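Local coordinates for protein acetyltransferase (Vibrio fischeri, PDB 3JVN) that probably transfers an acyl group, most likely acetyl from acetyl-coenzyme A, to an acceptor that remains unidentified, as a GNAT-family enzyme, at residues A[3-8]-A[58-63]; A[13-17]-A[47-51]; A[19-24]-A[93-97]; A[70-76]-A[88-94]. All blocks are in the same frame, centred on the assembly; numbering follows the deposited sequence.

In the fold
The four contacts assemble around the mixed sheet of a GNAT fold. Interaction 1 pairs one of its outermost strands, 4-7, with strand 56-62, and a sulfate ion sits there. Strand 67-79 comes next: Y59 O of interaction 1 lies 2.8 Å from I71 N of interaction 4. Interaction 4 carries the beta bulge of strand 86-96, and it shares E93 and L94 with interaction 3. Helix 13-30 serves interactions 2 and 3, whose centres are about 12 Å apart; M20 CE and I47 CD1 meet there at 3.6 Å. Interaction 2 rests on interaction 1 where L51 CG lies 3.7 Å from V58 CG1, and Y50 reaches D92 in interaction 4.

Interaction 1. Residues A[3-8]-A[58-63]; sequences PVIRRA and VYVAEM. With SO4 (sulfate ion), chain B.
The guanidinium of R6 lies over the side chain of V60, with V60 CG2 3.9 Å from its plane and under its centre. The pair belongs to the antiparallel edge of the GNAT sheet, where strand 4-7 runs beside strand 56-62. V4 with E62 and R6 with V60 are hydrogen-bonded pairs, and I5 with A61 is a non-hydrogen-bonded pair between them. A8 N continues the bonding to V58 O at 2.8 Å, just past the end of the short strand.

V4, R6, V60 and E62 share one face of the sheet. R6 leaves the backbone with CG between N and the carbonyl carbon (chi1 43°), then bends at chi3. This turns the guanidinium back across the neighbouring strand. There R6 NH2 meets E62 OE2 at 2.7 Å in a salt bridge. The hydrogen bond within it is weak, and the guanidinium and carboxylate planes stand 50° apart. R6 NH1 holds a second acid, D12, so the arginine ties both strands to the loop after strand 4-7. I5 and A61 point to the other face, where I5 touches Q108 of helix 105-118.

R7 pairs with Y59, but their side chains diverge. R7 CB still comes within 3.9 Å of Y59 CE1. A sulfate ion, probably from the crystallisation liquor, sits beside R7 and is also bound by R112. Its O1 lies off-centre over one face of the R7 guanidinium and accepts a hydrogen bond from R7 N at 2.8 Å.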
# COMPACT_ATOMS: atom_id res chain seq x y z
N PRO A 3 -8.61 28.13 -14.74
CA PRO A 3 -9.70 27.36 -14.07
C PRO A 3 -9.52 27.34 -12.56
O PRO A 3 -8.42 27.09 -12.06
CB PRO A 3 -9.63 25.94 -14.63
CG PRO A 3 -8.92 26.16 -15.97
CD PRO A 3 -7.89 27.26 -15.68
N VAL A 4 -10.60 27.60 -11.83
CA VAL A 4 -10.57 27.61 -10.36
C VAL A 4 -10.81 26.22 -9.74
O VAL A 4 -11.87 25.62 -9.92
CB VAL A 4 -11.66 28.57 -9.79
CG1 VAL A 4 -11.54 28.68 -8.27
CG2 VAL A 4 -11.54 29.93 -10.45
N ILE A 5 -9.83 25.70 -9.00
CA ILE A 5 -9.97 24.40 -8.37
C ILE A 5 -10.53 24.54 -6.95
O ILE A 5 -10.04 25.35 -6.16
CB ILE A 5 -8.63 23.63 -8.31
CG1 ILE A 5 -8.21 23.18 -9.72
CG2 ILE A 5 -8.76 22.40 -7.42
CD1 ILE A 5 -7.88 24.31 -10.65
N ARG A 6 -11.56 23.76 -6.65
CA ARG A 6 -12.19 23.81 -5.34
C ARG A 6 -12.81 22.49 -4.90
O ARG A 6 -13.00 21.58 -5.70
CB ARG A 6 -13.28 24.89 -5.31
CG ARG A 6 -14.15 24.92 -6.55
CD ARG A 6 -15.46 25.70 -6.33
NE ARG A 6 -16.53 24.81 -5.87
CZ ARG A 6 -17.57 24.44 -6.62
NH1 ARG A 6 -18.48 23.61 -6.11
NH2 ARG A 6 -17.72 24.90 -7.85
N ARG A 7 -13.10 22.39 -3.61
CA ARG A 7 -13.72 21.18 -3.08
C ARG A 7 -15.17 21.20 -3.57
O ARG A 7 -15.83 22.24 -3.53
CB ARG A 7 -13.69 21.17 -1.56
CG ARG A 7 -14.60 22.19 -0.93
CD ARG A 7 -14.91 21.87 0.51
NE ARG A 7 -14.09 22.62 1.45
CZ ARG A 7 -12.79 22.42 1.66
NH1 ARG A 7 -12.15 23.17 2.55
NH2 ARG A 7 -12.14 21.49 0.98
N ALA A 8 -15.64 20.05 -4.03
CA ALA A 8 -17.01 19.92 -4.53
C ALA A 8 -18.04 20.18 -3.44
O ALA A 8 -17.73 20.23 -2.25
CB ALA A 8 -17.21 18.54 -5.11
N VAL A 58 -13.34 15.13 -3.24
CA VAL A 58 -13.75 15.37 -4.60
C VAL A 58 -13.51 16.84 -4.93
O VAL A 58 -14.15 17.71 -4.36
CB VAL A 58 -15.23 14.98 -4.85
CG1 VAL A 58 -16.11 15.51 -3.74
CG2 VAL A 58 -15.68 15.52 -6.18
N TYR A 59 -12.57 17.10 -5.82
CA TYR A 59 -12.31 18.48 -6.22
C TYR A 59 -12.75 18.68 -7.65
O TYR A 59 -12.72 17.75 -8.45
CB TYR A 59 -10.84 18.80 -6.06
CG TYR A 59 -10.37 18.67 -4.64
CD1 TYR A 59 -10.66 19.66 -3.69
CD2 TYR A 59 -9.63 17.57 -4.24
CE1 TYR A 59 -10.23 19.54 -2.38
CE2 TYR A 59 -9.19 17.45 -2.93
CZ TYR A 59 -9.49 18.43 -2.01
OH TYR A 59 -9.02 18.30 -0.72
N VAL A 60 -13.19 19.90 -7.96
CA VAL A 60 -13.63 20.24 -9.31
C VAL A 60 -12.90 21.47 -9.86
O VAL A 60 -12.42 22.31 -9.10
CB VAL A 60 -15.18 20.52 -9.34
CG1 VAL A 60 -15.96 19.23 -9.15
CG2 VAL A 60 -15.55 21.55 -8.27
N ALA A 61 -12.81 21.53 -11.18
CA ALA A 61 -12.18 22.65 -11.88
C ALA A 61 -13.33 23.46 -12.49
O ALA A 61 -14.07 22.96 -13.33
CB ALA A 61 -11.26 22.13 -12.98
N GLU A 62 -13.48 24.71 -12.05
CA GLU A 62 -14.55 25.57 -12.55
C GLU A 62 -13.94 26.67 -13.41
O GLU A 62 -13.10 27.44 -12.95
CB GLU A 62 -15.32 26.19 -11.36
CG GLU A 62 -16.85 26.18 -11.49
CD GLU A 62 -17.56 26.62 -10.21
OE1 GLU A 62 -18.81 26.51 -10.15
OE2 GLU A 62 -16.88 27.08 -9.26
N MSE A 63 -14.37 26.74 -14.67
CA MSE A 63 -13.85 27.75 -15.57
C MSE A 63 -14.57 29.08 -15.35
O MSE A 63 -14.08 29.96 -14.65
CB MSE A 63 -13.99 27.31 -17.03
CG MSE A 63 -13.40 28.28 -18.04
SE MSE A 63 -11.54 28.73 -17.66
CE MSE A 63 -10.66 27.49 -18.86
S SO4 B . -10.64 24.53 -1.53
O1 SO4 B . -12.06 24.14 -1.64
O2 SO4 B . -10.06 23.90 -0.33
O3 SO4 B . -10.54 25.99 -1.38
O4 SO4 B . -9.89 24.10 -2.73

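Interaction 2. Residues A[13-17]-A[47-51]; sequences LYCLN and IARYL
L13 pushes its two methyls against helix 47-52 and makes the close part of this helix-helix contact. L13 CD2 reaches over the backbone to 3.5 Å from A48 CA. The same methyl, L13 CD2, lies 3.6 Å from L51 CD1, and the two leucine side chains meet at a slant. The other branch, L13 CD1, rests on A48 CB at 3.6 Å. With CG anti to the carbonyl carbon (chi1 -75°), L13 reaches across to the turn formed by A48 and L51. The small side chain of A48 lets the leucine come near the helix backbone.

The rest of the contact is looser. L16 comes closest to I47 through its CB, with L16 CB 4.1 Å from I47 CG1. Beyond CB, L16 turns to the sheet, where it packs on V60 and F70. On the solvent side, the exposed N17 sets its amide oxygen OD1 beside I47 CG2, a polar atom facing a methyl group.

The axes of the two short segments come no closer than 10.6 Å and run at 129° to each other. Both helices lie in the stretch between the first two strands of this GNAT fold. L51 joins L16 on the sheet by packing on V58. No hydrogen bond or salt bridge crosses between 13-17 and 47-51. The helices are therefore held here by the fit of aliphatic groups and by a common footing on the sheet, without a polar bond to fix their register.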
# COMPACT_ATOMS: atom_id res chain seq x y z
N LEU A 13 -23.57 17.83 -7.42
CA LEU A 13 -23.96 16.44 -7.62
C LEU A 13 -24.65 16.23 -8.97
O LEU A 13 -24.45 15.21 -9.63
CB LEU A 13 -24.88 15.96 -6.48
CG LEU A 13 -24.17 15.68 -5.14
CD1 LEU A 13 -25.17 15.19 -4.10
CD2 LEU A 13 -23.06 14.64 -5.36
N TYR A 14 -25.46 17.20 -9.37
CA TYR A 14 -26.18 17.11 -10.64
C TYR A 14 -25.17 17.08 -11.81
O TYR A 14 -25.25 16.20 -12.67
CB TYR A 14 -27.14 18.30 -10.77
CG TYR A 14 -28.18 18.12 -11.85
CD1 TYR A 14 -29.39 17.45 -11.60
CD2 TYR A 14 -27.94 18.56 -13.15
CE1 TYR A 14 -30.32 17.23 -12.62
CE2 TYR A 14 -28.85 18.34 -14.17
CZ TYR A 14 -30.04 17.67 -13.90
OH TYR A 14 -30.92 17.44 -14.94
N CYS A 15 -24.23 18.02 -11.81
CA CYS A 15 -23.20 18.10 -12.86
C CYS A 15 -22.35 16.84 -12.85
O CYS A 15 -22.08 16.23 -13.89
CB CYS A 15 -22.27 19.29 -12.61
SG CYS A 15 -23.14 20.80 -12.15
N LEU A 16 -21.93 16.46 -11.66
CA LEU A 16 -21.10 15.28 -11.49
C LEU A 16 -21.70 14.02 -12.09
O LEU A 16 -20.99 13.24 -12.71
CB LEU A 16 -20.74 15.12 -10.01
CG LEU A 16 -19.92 16.34 -9.51
CD1 LEU A 16 -19.51 16.17 -8.06
CD2 LEU A 16 -18.68 16.49 -10.40
N ASN A 17 -23.01 13.81 -11.94
CA ASN A 17 -23.66 12.63 -12.52
C ASN A 17 -23.35 12.54 -14.02
O ASN A 17 -23.02 11.47 -14.53
CB ASN A 17 -25.18 12.67 -12.32
CG ASN A 17 -25.59 12.27 -10.92
OD1 ASN A 17 -24.87 11.54 -10.23
ND2 ASN A 17 -26.76 12.72 -10.49
N ILE A 47 -21.92 8.84 -6.03
CA ILE A 47 -21.06 10.02 -6.02
C ILE A 47 -21.51 10.94 -4.89
O ILE A 47 -20.70 11.67 -4.32
CB ILE A 47 -21.12 10.76 -7.40
CG1 ILE A 47 -20.33 12.07 -7.33
CG2 ILE A 47 -22.56 11.02 -7.79
CD1 ILE A 47 -18.88 11.92 -6.92
N ALA A 48 -22.80 10.88 -4.55
CA ALA A 48 -23.35 11.70 -3.47
C ALA A 48 -22.85 11.18 -2.13
O ALA A 48 -22.26 11.92 -1.33
CB ALA A 48 -24.87 11.67 -3.51
N ARG A 49 -23.08 9.89 -1.87
CA ARG A 49 -22.64 9.24 -0.64
C ARG A 49 -21.13 9.41 -0.54
O ARG A 49 -20.57 9.61 0.55
CB ARG A 49 -22.95 7.74 -0.67
CG ARG A 49 -24.37 7.35 -0.31
CD ARG A 49 -24.47 5.83 -0.29
NE ARG A 49 -25.73 5.35 0.27
CZ ARG A 49 -25.99 4.07 0.52
NH1 ARG A 49 -27.16 3.71 1.03
NH2 ARG A 49 -25.07 3.13 0.27
N TYR A 50 -20.47 9.29 -1.69
CA TYR A 50 -19.02 9.44 -1.78
C TYR A 50 -18.62 10.82 -1.29
O TYR A 50 -17.71 10.96 -0.48
CB TYR A 50 -18.58 9.28 -3.24
CG TYR A 50 -17.08 9.10 -3.40
CD1 TYR A 50 -16.21 10.20 -3.33
CD2 TYR A 50 -16.53 7.83 -3.59
CE1 TYR A 50 -14.82 10.03 -3.44
CE2 TYR A 50 -15.17 7.65 -3.71
CZ TYR A 50 -14.31 8.75 -3.64
OH TYR A 50 -12.96 8.55 -3.76
N LEU A 51 -19.30 11.83 -1.79
CA LEU A 51 -19.00 13.19 -1.41
C LEU A 51 -19.22 13.42 0.09
O LEU A 51 -18.47 14.15 0.73
CB LEU A 51 -19.88 14.13 -2.24
CG LEU A 51 -19.50 15.60 -2.37
CD1 LEU A 51 -20.53 16.24 -3.28
CD2 LEU A 51 -19.49 16.31 -1.01

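Interaction 3. Residues A[19-24]-A[93-97]; sequences LMYKLH and ELYIE
Y95 lies flat against the sheet-facing side of helix 13-30. This is where a helix crosses the bulged strand of the GNAT sheet, at 97° between the two short segments. Backbone atoms of the helix cover one face of the ring: L19 O sits 3.9 Å above it, toward the rim, and L23 N lies on the same face. Leucines flank the ring. L23 CD1 touches Y95 CD2 at 3.7 Å, and L19 CD2 lies 3.9 Å from Y95 CE1. The Y95 and L23 side chains run past each other in opposite directions. Y95 puts CG anti to its own N (chi1 176°), which carries the ring across the helix toward K22. There the methylene chain of K22 passes the phenol oxygen, with K22 CD 3.4 Å from Y95 OH.

Next come the groups that position this layer. Y95 OH is hydrogen-bonded to E26, one turn further along the helix. K22 NZ turns back to S18 in a weak bond and stays 4.7 Å from E97 OE1, so these opposite charges are near but not in contact. F70 of the adjacent strand packs against L19, M20 and Y95.

At the other end, E93 rises from the strand. E93 CB meets L23 CD2 at 3.7 Å, and the side chain bends at chi2 and sets OE2 beside the selenium of selenomethionine M20. H24 NE2 donates to E93 OE2 at 3.2 Å, arriving almost in line with the C-O bond, while OE2 lies 18° out of the imidazole plane.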
# COMPACT_ATOMS: atom_id res chain seq x y z
N LEU A 19 -20.80 14.24 -15.77
CA LEU A 19 -19.37 14.10 -16.06
C LEU A 19 -18.91 12.70 -15.65
O LEU A 19 -17.98 12.14 -16.25
CB LEU A 19 -18.55 15.16 -15.31
CG LEU A 19 -18.85 16.63 -15.57
CD1 LEU A 19 -18.16 17.51 -14.53
CD2 LEU A 19 -18.42 17.01 -16.96
N MSE A 20 -19.54 12.14 -14.63
CA MSE A 20 -19.21 10.80 -14.15
C MSE A 20 -19.66 9.84 -15.25
O MSE A 20 -19.02 8.81 -15.49
CB MSE A 20 -19.94 10.51 -12.84
CG MSE A 20 -19.57 9.18 -12.15
SE MSE A 20 -17.77 9.12 -11.36
CE MSE A 20 -17.97 10.57 -10.08
N TYR A 21 -20.75 10.19 -15.92
CA TYR A 21 -21.29 9.38 -17.01
C TYR A 21 -20.40 9.51 -18.24
O TYR A 21 -20.10 8.52 -18.91
CB TYR A 21 -22.71 9.84 -17.35
CG TYR A 21 -23.28 9.17 -18.57
CD1 TYR A 21 -23.68 7.84 -18.52
CD2 TYR A 21 -23.37 9.84 -19.78
CE1 TYR A 21 -24.16 7.20 -19.66
CE2 TYR A 21 -23.85 9.21 -20.93
CZ TYR A 21 -24.24 7.89 -20.86
OH TYR A 21 -24.71 7.26 -21.99
N LYS A 22 -19.99 10.74 -18.55
CA LYS A 22 -19.12 10.98 -19.69
C LYS A 22 -17.82 10.18 -19.50
O LYS A 22 -17.33 9.56 -20.45
CB LYS A 22 -18.79 12.47 -19.83
CG LYS A 22 -19.91 13.34 -20.42
CD LYS A 22 -19.43 14.79 -20.53
CE LYS A 22 -20.32 15.67 -21.42
NZ LYS A 22 -21.67 15.96 -20.84
N LEU A 23 -17.29 10.20 -18.28
CA LEU A 23 -16.05 9.48 -17.97
C LEU A 23 -16.21 8.00 -18.27
O LEU A 23 -15.48 7.42 -19.08
CB LEU A 23 -15.68 9.65 -16.49
CG LEU A 23 -14.43 8.86 -16.01
CD1 LEU A 23 -13.23 9.25 -16.87
CD2 LEU A 23 -14.14 9.14 -14.54
N HIS A 24 -17.19 7.38 -17.61
CA HIS A 24 -17.44 5.96 -17.79
C HIS A 24 -17.78 5.61 -19.23
O HIS A 24 -17.43 4.53 -19.70
CB HIS A 24 -18.58 5.52 -16.88
CG HIS A 24 -18.24 5.61 -15.43
ND1 HIS A 24 -19.20 5.66 -14.44
CD2 HIS A 24 -17.05 5.67 -14.80
CE1 HIS A 24 -18.61 5.74 -13.26
NE2 HIS A 24 -17.30 5.76 -13.45
N GLU A 93 -10.84 8.44 -9.58
CA GLU A 93 -11.20 8.93 -10.90
C GLU A 93 -10.81 10.37 -11.19
O GLU A 93 -10.64 11.19 -10.28
CB GLU A 93 -12.71 8.80 -11.10
CG GLU A 93 -13.21 7.41 -10.95
CD GLU A 93 -14.58 7.39 -10.32
OE1 GLU A 93 -14.70 7.78 -9.13
OE2 GLU A 93 -15.53 6.97 -11.02
N LEU A 94 -10.71 10.68 -12.47
CA LEU A 94 -10.34 12.02 -12.89
C LEU A 94 -10.87 12.22 -14.30
O LEU A 94 -10.59 11.41 -15.19
CB LEU A 94 -8.82 12.18 -12.85
CG LEU A 94 -8.24 13.60 -12.77
CD1 LEU A 94 -6.71 13.53 -12.71
CD2 LEU A 94 -8.68 14.40 -13.98
N TYR A 95 -11.65 13.28 -14.52
CA TYR A 95 -12.20 13.53 -15.85
C TYR A 95 -12.13 14.99 -16.27
O TYR A 95 -12.33 15.89 -15.46
CB TYR A 95 -13.66 13.05 -15.92
CG TYR A 95 -14.33 13.37 -17.25
CD1 TYR A 95 -15.07 14.54 -17.42
CD2 TYR A 95 -14.19 12.52 -18.34
CE1 TYR A 95 -15.65 14.85 -18.64
CE2 TYR A 95 -14.77 12.82 -19.57
CZ TYR A 95 -15.50 13.99 -19.71
OH TYR A 95 -16.08 14.29 -20.93
N ILE A 96 -11.85 15.20 -17.56
CA ILE A 96 -11.78 16.55 -18.12
C ILE A 96 -12.56 16.59 -19.43
O ILE A 96 -12.47 15.68 -20.25
CB ILE A 96 -10.32 16.99 -18.42
CG1 ILE A 96 -9.40 16.65 -17.24
CG2 ILE A 96 -10.29 18.50 -18.66
CD1 ILE A 96 -8.71 15.30 -17.39
N GLU A 97 -13.32 17.66 -19.63
CA GLU A 97 -14.09 17.81 -20.85
C GLU A 97 -13.11 17.75 -22.01
O GLU A 97 -12.04 18.35 -21.94
CB GLU A 97 -14.81 19.15 -20.86
CG GLU A 97 -15.85 19.27 -19.77
CD GLU A 97 -17.09 18.45 -20.06
OE1 GLU A 97 -18.12 18.68 -19.39
OE2 GLU A 97 -17.03 17.57 -20.95

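Interaction 4. Residues A[70-76]-A[88-94]; sequences FITGHFC and MATIDEL
A classic beta bulge interrupts the antiparallel hairpin of strands 67-79 and 86-96: D92 and E93 both face T72. A bulge in the fourth strand is a hallmark of the GNAT fold. It helps to splay that strand from the fifth, where acetyl-coenzyme A binds in relatives. The same role is probable here, between strands 86-96 and 124-127.

T72 O takes D92 N at 2.7 Å and E93 N in a weaker, longer bond. Toward the same strand, T72 N gives to E93 O at 2.7 Å. Beyond the bulge the regular pairing returns, with G73 beside I91, H74 bonded to T90, F75 beside A89 and C76 bonded to M88.

The extra residue swings D92 toward H74. H74 CG sits between its N and carbonyl carbon (chi1 74°), which lays the imidazole beside T90, with H74 CE1 3.4 Å from T90 CB. H74 ND1 donates to the syn lone pair of D92 OD1 at 3.0 Å. Ring and carboxylate are nearly coplanar, 19° apart, although the oxygen is tilted from the ring plane.

On the other face, I71 CD1 meets L94 CD1 at 3.8 Å and I91 CG2 at 4.1 Å. M110 of helix 105-118 covers I71 and I91. Toward the C76 end, the second subunit packs its S80 on H74 and its L78 on C76.

D92 OD1 is also hydrogen-bonded to Y50 OH. Two partners thus grip one oxygen, which should fix the rotation of the carboxylate and hold the imidazole beside the bulge.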
# COMPACT_ATOMS: atom_id res chain seq x y z
N PHE A 70 -13.08 17.25 -12.68
CA PHE A 70 -13.10 16.85 -11.28
C PHE A 70 -12.10 15.70 -11.07
O PHE A 70 -11.63 15.08 -12.03
CB PHE A 70 -14.51 16.40 -10.87
CG PHE A 70 -14.95 15.10 -11.48
CD1 PHE A 70 -15.41 15.04 -12.79
CD2 PHE A 70 -14.82 13.91 -10.76
CE1 PHE A 70 -15.73 13.82 -13.39
CE2 PHE A 70 -15.14 12.69 -11.35
CZ PHE A 70 -15.59 12.64 -12.66
N ILE A 71 -11.78 15.45 -9.82
CA ILE A 71 -10.86 14.38 -9.46
C ILE A 71 -11.46 13.81 -8.18
O ILE A 71 -12.11 14.53 -7.43
CB ILE A 71 -9.40 14.89 -9.24
CG1 ILE A 71 -8.47 13.69 -8.96
CG2 ILE A 71 -9.36 15.94 -8.14
CD1 ILE A 71 -7.00 14.04 -8.95
N THR A 72 -11.25 12.51 -7.96
CA THR A 72 -11.82 11.84 -6.80
C THR A 72 -10.81 10.94 -6.09
O THR A 72 -10.10 10.18 -6.75
CB THR A 72 -13.08 11.02 -7.24
OG1 THR A 72 -14.08 11.07 -6.22
CG2 THR A 72 -12.72 9.58 -7.53
N GLY A 73 -10.75 11.02 -4.76
CA GLY A 73 -9.81 10.20 -4.01
C GLY A 73 -10.29 9.90 -2.59
O GLY A 73 -11.14 10.63 -2.07
N HIS A 74 -9.78 8.84 -1.96
CA HIS A 74 -10.19 8.50 -0.59
C HIS A 74 -9.06 8.04 0.32
O HIS A 74 -8.11 7.41 -0.14
CB HIS A 74 -11.30 7.43 -0.60
CG HIS A 74 -10.82 6.04 -0.93
ND1 HIS A 74 -10.52 5.64 -2.21
CD2 HIS A 74 -10.67 4.94 -0.15
CE1 HIS A 74 -10.20 4.36 -2.22
NE2 HIS A 74 -10.28 3.91 -0.98
N PHE A 75 -9.15 8.37 1.61
CA PHE A 75 -8.15 7.96 2.59
C PHE A 75 -8.39 6.48 2.91
O PHE A 75 -9.52 5.99 2.86
CB PHE A 75 -8.26 8.77 3.89
CG PHE A 75 -7.80 10.20 3.77
CD1 PHE A 75 -6.51 10.48 3.32
CD2 PHE A 75 -8.65 11.26 4.10
CE1 PHE A 75 -6.06 11.80 3.20
CE2 PHE A 75 -8.22 12.58 3.99
CZ PHE A 75 -6.91 12.86 3.53
N CYS A 76 -7.31 5.77 3.21
CA CYS A 76 -7.42 4.36 3.58
C CYS A 76 -6.34 4.02 4.57
O CYS A 76 -5.37 4.76 4.75
CB CYS A 76 -7.35 3.44 2.36
SG CYS A 76 -6.53 4.12 0.91
N MSE A 88 -2.76 5.88 4.41
CA MSE A 88 -2.53 5.87 2.97
C MSE A 88 -3.77 6.39 2.29
O MSE A 88 -4.78 6.66 2.94
CB MSE A 88 -2.24 4.45 2.48
CG MSE A 88 -1.13 3.74 3.23
SE MSE A 88 -0.69 2.08 2.36
CE MSE A 88 0.84 1.59 3.42
N ALA A 89 -3.70 6.51 0.97
CA ALA A 89 -4.84 7.00 0.22
C ALA A 89 -4.87 6.44 -1.19
O ALA A 89 -3.93 5.78 -1.63
CB ALA A 89 -4.84 8.55 0.17
N THR A 90 -5.96 6.73 -1.89
CA THR A 90 -6.15 6.25 -3.26
C THR A 90 -6.82 7.32 -4.13
O THR A 90 -7.82 7.92 -3.73
CB THR A 90 -7.04 4.97 -3.29
OG1 THR A 90 -6.58 4.04 -2.30
CG2 THR A 90 -6.97 4.31 -4.66
N ILE A 91 -6.26 7.56 -5.31
CA ILE A 91 -6.85 8.50 -6.25
C ILE A 91 -7.64 7.58 -7.17
O ILE A 91 -7.08 6.70 -7.82
CB ILE A 91 -5.76 9.28 -7.04
CG1 ILE A 91 -5.07 10.27 -6.11
CG2 ILE A 91 -6.39 10.04 -8.19
CD1 ILE A 91 -3.84 10.92 -6.67
N ASP A 92 -8.96 7.77 -7.17
CA ASP A 92 -9.84 6.92 -7.96
C ASP A 92 -10.10 7.35 -9.41
O ASP A 92 -9.63 6.70 -10.34
CB ASP A 92 -11.16 6.77 -7.19
CG ASP A 92 -10.96 6.19 -5.80
OD1 ASP A 92 -11.46 6.78 -4.81
OD2 ASP A 92 -10.30 5.13 -5.70
N GLU A 93 -10.84 8.44 -9.58
CA GLU A 93 -11.20 8.93 -10.90
C GLU A 93 -10.81 10.37 -11.19
O GLU A 93 -10.64 11.19 -10.28
CB GLU A 93 -12.71 8.80 -11.10
CG GLU A 93 -13.21 7.41 -10.95
CD GLU A 93 -14.58 7.39 -10.32
OE1 GLU A 93 -14.70 7.78 -9.13
OE2 GLU A 93 -15.53 6.97 -11.02
N LEU A 94 -10.71 10.68 -12.47
CA LEU A 94 -10.34 12.02 -12.89
C LEU A 94 -10.87 12.22 -14.30
O LEU A 94 -10.59 11.41 -15.19
CB LEU A 94 -8.82 12.18 -12.85
CG LEU A 94 -8.24 13.60 -12.77
CD1 LEU A 94 -6.71 13.53 -12.71
CD2 LEU A 94 -8.68 14.40 -13.98